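Side-chain contact in CELL WALL surface anchor family protein (Streptococcus pneumoniae, PDB 2WW8), which is the pilus adhesin RrgA and probably attaches the bacterium to host cells through an integrin-like domain carried on a string of Ig-like domains: residues S238-R241 with A245-A248. Residues are numbered along the deposited sequence; the frame is centred on the assembly and turned at random.
Sequences SNIR and ARRA
The backbone N of R246 gives its hydrogen to N239 O at 2.8 Å, and so ties the N-cap residue of helix 247-263 to the loop after strand 225-232. This is the MIDAS loop of the integrin-like (von Willebrand factor A) domain, whose magnesium ion is bound by S234, S236 and D387 close by; R247 turns to this site, its NH1 forming a salt bridge with D387 OD2. The loop is a worked example of a turn joined to a helix start: S238 to R241 form a type I beta turn, and its carbonyls at N239 and R241 take the N-H groups of R246 and A245 just before the helix, the hydrogen bond from A245 N to R241 O measuring 3.1 Å. One water joins the two sides: it accepts from R247 N at 3.1 Å and lies within bonding distance of S238 O and R241 O. The side chain of N239 reaches helix 247-263 through OD1, which takes a hydrogen bond from E249 N in the first turn, with A248 N 3.2 Å from OD1, while ND2 is held by T340 O. The R246 chain bends at chi2 and chi3 (both -57°), folding its guanidinium back over N239, where NH2 forms a salt bridge with E249 OE1 and NH1 hydrogen-bonds N244 OD1. CB of N239 sits 3.5 Å above the centre of one guanidinium face, and the amide stacks with its plane 22° from that of the guanidinium.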
ATOM      1  N   SER A 238     -22.426  13.053  30.466  1.00 10.73           N
ATOM      2  CA  SER A 238     -23.157  11.978  29.806  1.00 11.67           C
ATOM      3  C   SER A 238     -23.664  12.333  28.411  1.00 12.96           C
ATOM      4  O   SER A 238     -24.285  13.390  28.215  1.00 12.81           O
ATOM      5  CB  SER A 238     -24.371  11.643  30.702  1.00 12.29           C
ATOM      6  OG  SER A 238     -25.306  10.915  29.945  1.00 16.84           O
ATOM      7  N   ASN A 239     -23.449  11.452  27.435  1.00 12.37           N
ATOM      8  CA  ASN A 239     -23.549  11.823  26.027  1.00 13.91           C
ATOM      9  C   ASN A 239     -24.998  12.224  25.654  1.00 15.67           C
ATOM     10  O   ASN A 239     -25.232  13.104  24.787  1.00 12.16           O
ATOM     11  CB  ASN A 239     -23.078  10.627  25.190  1.00 12.57           C
ATOM     12  CG  ASN A 239     -21.553  10.561  25.111  1.00 18.70           C
ATOM     13  OD1 ASN A 239     -20.903  11.596  25.084  1.00 18.38           O
ATOM     14  ND2 ASN A 239     -20.983   9.377  25.127  1.00 13.51           N
ATOM     15  N   ILE A 240     -25.962  11.545  26.300  1.00 16.39           N
ATOM     16  CA  ILE A 240     -27.365  11.736  25.928  1.00 16.97           C
ATOM     17  C   ILE A 240     -27.835  12.992  26.668  1.00 16.64           C
ATOM     18  O   ILE A 240     -28.825  13.583  26.259  1.00 16.75           O
ATOM     19  CB  ILE A 240     -28.278  10.517  26.230  1.00 18.52           C
ATOM     20  CG1 ILE A 240     -28.314  10.189  27.731  1.00 20.16           C
ATOM     21  CG2 ILE A 240     -27.895   9.307  25.348  1.00 19.33           C
ATOM     22  CD1 ILE A 240     -29.507   9.207  28.037  1.00 26.32           C
ATOM     23  N   ARG A 241     -27.117  13.463  27.696  1.00 16.26           N
ATOM     24  CA  ARG A 241     -27.625  14.662  28.379  1.00 15.76           C
ATOM     25  C   ARG A 241     -27.505  15.916  27.522  1.00 15.32           C
ATOM     26  O   ARG A 241     -26.843  15.902  26.468  1.00 13.62           O
ATOM     27  CB  ARG A 241     -27.056  14.886  29.769  1.00 15.26           C
ATOM     28  CG  ARG A 241     -27.559  13.858  30.826  1.00 20.16           C
ATOM     29  CD  ARG A 241     -27.181  14.268  32.300  1.00 26.58           C
ATOM     30  NE  ARG A 241     -26.554  13.165  33.052  1.00 34.37           N
ATOM     31  CZ  ARG A 241     -27.143  12.196  33.752  1.00 30.63           C
ATOM     32  NH1 ARG A 241     -28.444  12.142  33.914  1.00 29.31           N
ATOM     33  NH2 ARG A 241     -26.393  11.250  34.305  1.00 32.18           N
ATOM     34  N   ALA A 245     -26.045  16.311  23.543  1.00 14.53           N
ATOM     35  CA  ALA A 245     -24.849  17.032  23.109  1.00 14.63           C
ATOM     36  C   ALA A 245     -23.575  16.175  22.973  1.00 13.95           C
ATOM     37  O   ALA A 245     -22.621  16.690  22.414  1.00 14.44           O
ATOM     38  CB  ALA A 245     -24.542  18.204  24.037  1.00 13.94           C
ATOM     39  N   ARG A 246     -23.554  14.929  23.449  1.00 10.81           N
ATOM     40  CA  ARG A 246     -22.416  14.036  23.247  1.00 12.82           C
ATOM     41  C   ARG A 246     -21.156  14.628  23.929  1.00 13.11           C
ATOM     42  O   ARG A 246     -20.047  14.579  23.376  1.00 14.57           O
ATOM     43  CB  ARG A 246     -22.180  13.737  21.735  1.00 11.40           C
ATOM     44  CG  ARG A 246     -23.374  13.519  20.792  1.00 15.23           C
ATOM     45  CD  ARG A 246     -24.292  12.399  21.237  1.00 13.82           C
ATOM     46  NE  ARG A 246     -23.495  11.187  21.348  1.00 16.80           N
ATOM     47  CZ  ARG A 246     -23.926  10.036  21.847  1.00 18.30           C
ATOM     48  NH1 ARG A 246     -25.169   9.914  22.308  1.00 21.33           N
ATOM     49  NH2 ARG A 246     -23.102   9.002  21.886  1.00 15.38           N
ATOM     50  N   ARG A 247     -21.313  15.240  25.102  1.00 12.32           N
ATOM     51  CA  ARG A 247     -20.187  15.906  25.729  1.00 12.75           C
ATOM     52  C   ARG A 247     -18.974  14.992  25.956  1.00 13.47           C
ATOM     53  O   ARG A 247     -17.845  15.346  25.538  1.00 12.53           O
ATOM     54  CB  ARG A 247     -20.552  16.589  27.042  1.00 11.68           C
ATOM     55  CG  ARG A 247     -21.475  17.817  26.824  1.00 10.27           C
ATOM     56  CD  ARG A 247     -21.694  18.548  28.148  1.00 10.88           C
ATOM     57  NE  ARG A 247     -22.590  19.680  27.962  1.00 10.98           N
ATOM     58  CZ  ARG A 247     -23.049  20.403  28.970  1.00 13.85           C
ATOM     59  NH1 ARG A 247     -22.738  20.090  30.226  1.00 10.42           N
ATOM     60  NH2 ARG A 247     -23.865  21.404  28.694  1.00 10.25           N
ATOM     61  N   ALA A 248     -19.203  13.839  26.590  1.00 13.33           N
ATOM     62  CA  ALA A 248     -18.103  12.951  26.955  1.00 13.35           C
ATOM     63  C   ALA A 248     -17.380  12.456  25.702  1.00 14.05           C
ATOM     64  O   ALA A 248     -16.127  12.480  25.619  1.00 14.60           O
ATOM     65  CB  ALA A 248     -18.577  11.841  27.851  1.00 12.41           C
TER
HETATM   66  O   HOH W   1     -23.929  15.565  26.742  1.00 12.27           O